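Local structure of copper-transporting ATPase (Sulfolobus solfataricus, 2IYE) at residues Ile31-Thr36 against Leu153-Leu158. The protein probably couples ATP hydrolysis to the movement of copper or other heavy-metal ions across the membrane, this fragment being its catalytic, ATP-binding part. Residues are numbered along the deposited sequence; the frame is centred on the assembly and turned at random.
Sequences IIFDKT and LKIIIL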
ATOM      1  N   ILE A  31      -7.598   4.544 -15.768  1.00 46.96           N
ATOM      2  CA  ILE A  31      -7.370   3.556 -14.723  1.00 45.21           C
ATOM      3  C   ILE A  31      -6.200   3.991 -13.874  1.00 45.38           C
ATOM      4  O   ILE A  31      -5.074   4.213 -14.419  1.00 45.72           O
ATOM      5  CB  ILE A  31      -7.038   2.173 -15.261  1.00 44.94           C
ATOM      6  CG1 ILE A  31      -8.253   1.556 -15.898  1.00 45.63           C
ATOM      7  CG2 ILE A  31      -6.632   1.220 -14.106  1.00 44.22           C
ATOM      8  CD1 ILE A  31      -7.946   0.191 -16.477  1.00 48.41           C
ATOM      9  N   ILE A  32      -6.443   4.090 -12.550  1.00 43.36           N
ATOM     10  CA  ILE A  32      -5.456   4.611 -11.612  1.00 41.51           C
ATOM     11  C   ILE A  32      -5.067   3.572 -10.600  1.00 41.85           C
ATOM     12  O   ILE A  32      -5.929   2.937  -9.979  1.00 42.30           O
ATOM     13  CB  ILE A  32      -6.001   5.830 -10.874  1.00 41.95           C
ATOM     14  CG1 ILE A  32      -6.239   6.951 -11.883  1.00 43.92           C
ATOM     15  CG2 ILE A  32      -5.026   6.370  -9.870  1.00 39.70           C
ATOM     16  CD1 ILE A  32      -6.837   8.146 -11.261  1.00 48.04           C
ATOM     17  N   PHE A  33      -3.764   3.428 -10.396  1.00 41.54           N
ATOM     18  CA  PHE A  33      -3.237   2.533  -9.388  1.00 40.63           C
ATOM     19  C   PHE A  33      -2.558   3.245  -8.206  1.00 39.86           C
ATOM     20  O   PHE A  33      -1.518   3.922  -8.386  1.00 39.26           O
ATOM     21  CB  PHE A  33      -2.183   1.666 -10.057  1.00 41.46           C
ATOM     22  CG  PHE A  33      -2.734   0.561 -10.909  1.00 42.90           C
ATOM     23  CD1 PHE A  33      -3.167  -0.633 -10.328  1.00 42.21           C
ATOM     24  CD2 PHE A  33      -2.758   0.680 -12.298  1.00 40.78           C
ATOM     25  CE1 PHE A  33      -3.647  -1.670 -11.143  1.00 45.26           C
ATOM     26  CE2 PHE A  33      -3.249  -0.356 -13.113  1.00 38.80           C
ATOM     27  CZ  PHE A  33      -3.698  -1.513 -12.557  1.00 40.47           C
ATOM     28  N   ASP A  34      -3.099   3.060  -6.999  1.00 39.61           N
ATOM     29  CA  ASP A  34      -2.420   3.485  -5.760  1.00 40.22           C
ATOM     30  C   ASP A  34      -1.402   2.356  -5.447  1.00 41.11           C
ATOM     31  O   ASP A  34      -1.757   1.255  -4.954  1.00 41.15           O
ATOM     32  CB  ASP A  34      -3.467   3.708  -4.653  1.00 40.56           C
ATOM     33  CG  ASP A  34      -2.987   4.642  -3.526  1.00 43.18           C
ATOM     34  OD1 ASP A  34      -1.832   5.173  -3.605  1.00 44.88           O
ATOM     35  OD2 ASP A  34      -3.756   4.830  -2.542  1.00 38.30           O
ATOM     36  N   LYS A  35      -0.138   2.602  -5.805  1.00 41.50           N
ATOM     37  CA  LYS A  35       0.930   1.611  -5.790  1.00 42.58           C
ATOM     38  C   LYS A  35       0.959   0.588  -4.581  1.00 43.06           C
ATOM     39  O   LYS A  35       1.011  -0.646  -4.803  1.00 42.75           O
ATOM     40  CB  LYS A  35       2.254   2.364  -5.988  1.00 42.55           C
ATOM     41  CG  LYS A  35       3.513   1.598  -5.616  1.00 48.16           C
ATOM     42  CD  LYS A  35       4.792   2.511  -5.549  1.00 52.78           C
ATOM     43  CE  LYS A  35       5.271   2.882  -4.157  1.00 49.10           C
ATOM     44  NZ  LYS A  35       5.690   1.647  -3.506  1.00 53.21           N
ATOM     45  N   THR A  36       0.917   1.059  -3.327  1.00 42.97           N
ATOM     46  CA  THR A  36       1.018   0.140  -2.173  1.00 43.95           C
ATOM     47  C   THR A  36      -0.139  -0.874  -1.954  1.00 44.12           C
ATOM     48  O   THR A  36      -1.275  -0.488  -1.691  1.00 44.95           O
ATOM     49  CB  THR A  36       1.312   0.907  -0.901  1.00 44.23           C
ATOM     50  OG1 THR A  36       2.398   1.806  -1.166  1.00 47.39           O
ATOM     51  CG2 THR A  36       1.728  -0.064   0.244  1.00 42.98           C
ATOM     52  N   LEU A 153      -7.248   2.790 -22.879  1.00 62.77           N
ATOM     53  CA  LEU A 153      -7.340   3.362 -21.542  1.00 61.05           C
ATOM     54  C   LEU A 153      -6.021   3.995 -21.097  1.00 59.40           C
ATOM     55  O   LEU A 153      -4.948   3.439 -21.319  1.00 58.89           O
ATOM     56  CB  LEU A 153      -7.828   2.316 -20.525  1.00 61.54           C
ATOM     57  CG  LEU A 153      -9.093   1.528 -20.944  1.00 62.63           C
ATOM     58  CD1 LEU A 153      -9.325   0.374 -19.993  1.00 62.76           C
ATOM     59  CD2 LEU A 153     -10.354   2.405 -21.044  1.00 61.80           C
ATOM     60  N   LYS A 154      -6.111   5.176 -20.492  1.00 57.74           N
ATOM     61  CA  LYS A 154      -4.949   5.839 -19.932  1.00 56.31           C
ATOM     62  C   LYS A 154      -4.684   5.138 -18.616  1.00 55.86           C
ATOM     63  O   LYS A 154      -5.619   4.613 -17.966  1.00 55.41           O
ATOM     64  CB  LYS A 154      -5.217   7.319 -19.687  1.00 56.27           C
ATOM     65  CG  LYS A 154      -3.987   8.131 -19.290  1.00 57.11           C
ATOM     66  CD  LYS A 154      -4.154   9.633 -19.656  1.00 56.76           C
ATOM     67  CE  LYS A 154      -4.916  10.435 -18.547  1.00 56.45           C
ATOM     68  NZ  LYS A 154      -4.966  11.948 -18.745  1.00 54.49           N
ATOM     69  N   ILE A 155      -3.408   5.112 -18.234  1.00 54.05           N
ATOM     70  CA  ILE A 155      -3.023   4.425 -17.042  1.00 52.36           C
ATOM     71  C   ILE A 155      -2.114   5.323 -16.230  1.00 52.15           C
ATOM     72  O   ILE A 155      -1.111   5.827 -16.771  1.00 53.17           O
ATOM     73  CB  ILE A 155      -2.371   3.081 -17.392  1.00 52.38           C
ATOM     74  CG1 ILE A 155      -3.411   2.214 -18.108  1.00 50.30           C
ATOM     75  CG2 ILE A 155      -1.833   2.394 -16.121  1.00 50.90           C
ATOM     76  CD1 ILE A 155      -2.904   0.908 -18.542  1.00 51.72           C
ATOM     77  N   ILE A 156      -2.480   5.540 -14.957  1.00 50.38           N
ATOM     78  CA  ILE A 156      -1.719   6.391 -14.025  1.00 48.18           C
ATOM     79  C   ILE A 156      -1.331   5.670 -12.723  1.00 48.06           C
ATOM     80  O   ILE A 156      -2.113   4.849 -12.168  1.00 48.36           O
ATOM     81  CB  ILE A 156      -2.524   7.647 -13.637  1.00 48.01           C
ATOM     82  CG1 ILE A 156      -2.873   8.454 -14.883  1.00 46.63           C
ATOM     83  CG2 ILE A 156      -1.771   8.486 -12.616  1.00 46.06           C
ATOM     84  CD1 ILE A 156      -3.706   9.726 -14.649  1.00 44.07           C
ATOM     85  N   ILE A 157      -0.127   5.986 -12.226  1.00 46.69           N
ATOM     86  CA  ILE A 157       0.340   5.489 -10.928  1.00 44.80           C
ATOM     87  C   ILE A 157       0.467   6.606  -9.872  1.00 44.29           C
ATOM     88  O   ILE A 157       1.134   7.608 -10.125  1.00 44.94           O
ATOM     89  CB  ILE A 157       1.688   4.760 -11.043  1.00 44.11           C
ATOM     90  CG1 ILE A 157       1.535   3.512 -11.915  1.00 43.53           C
ATOM     91  CG2 ILE A 157       2.157   4.347  -9.628  1.00 43.02           C
ATOM     92  CD1 ILE A 157       2.852   2.731 -12.184  1.00 41.44           C
ATOM     93  N   LEU A 158      -0.146   6.435  -8.697  1.00 42.39           N
ATOM     94  CA  LEU A 158      -0.023   7.428  -7.619  1.00 40.49           C
ATOM     95  C   LEU A 158       0.757   6.798  -6.476  1.00 40.62           C
ATOM     96  O   LEU A 158       0.756   5.580  -6.352  1.00 39.13           O
ATOM     97  CB  LEU A 158      -1.405   7.905  -7.113  1.00 38.79           C
ATOM     98  CG  LEU A 158      -2.358   8.590  -8.086  1.00 36.34           C
ATOM     99  CD1 LEU A 158      -3.619   9.124  -7.388  1.00 33.54           C
ATOM    100  CD2 LEU A 158      -1.637   9.716  -8.758  1.00 37.68           C
TER
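Ile31 to Asp34 and Ile155 to Leu158 run side by side as parallel strands, paired in that order, and five backbone hydrogen bonds zip them together. Ile31 and Phe33 use both their N-H and C=O groups toward the partner strand. Ile31 N reaches Lys154 O at 3.0 Å, and Ile31 O accepts Ile156 N at 3.0 Å. Phe33 N reaches Ile156 O at 2.8 Å, and Phe33 O accepts Leu158 N at 2.9 Å. One residue on, Lys35 N donates to Leu158 O at 3.2 Å, tying the ATP-binding residues Lys35 and Thr36 to strand 154-158.

Apolar contacts fill both faces. On the face of Ile32, its CG1 lies alongside Ile156 CB; with CG1 beside the backbone N (chi1 -64°), the CG2 branch stands anti to that N and meets Leu158 CG at 3.9 Å. On the face of Ile31 and Phe33, Ile31 CD1 touches Leu153 CD1, from the residue just before strand 154-158, at 3.8 Å, and Ile155 CG2 sits at the edge of the Phe33 ring, 4.3 Å from CD2. Further along, Ile157 CG2 packs against Lys35 CB.

Asp34 OD1 is bound outside the pair, in a salt bridge with Lys187, an ATP-binding residue, and a sulfate lies nearby. Asp34 opens the DKTGT motif of P-type ATPases, whose aspartate is the one phosphorylated in this family.

Both strands lie inside the mostly parallel sheet of the HAD-like fold, strand 30-34 flanked by 201-205 and strand 154-158 by 177-179. Helix 142-149 covers the face of Ile31 and Ile155.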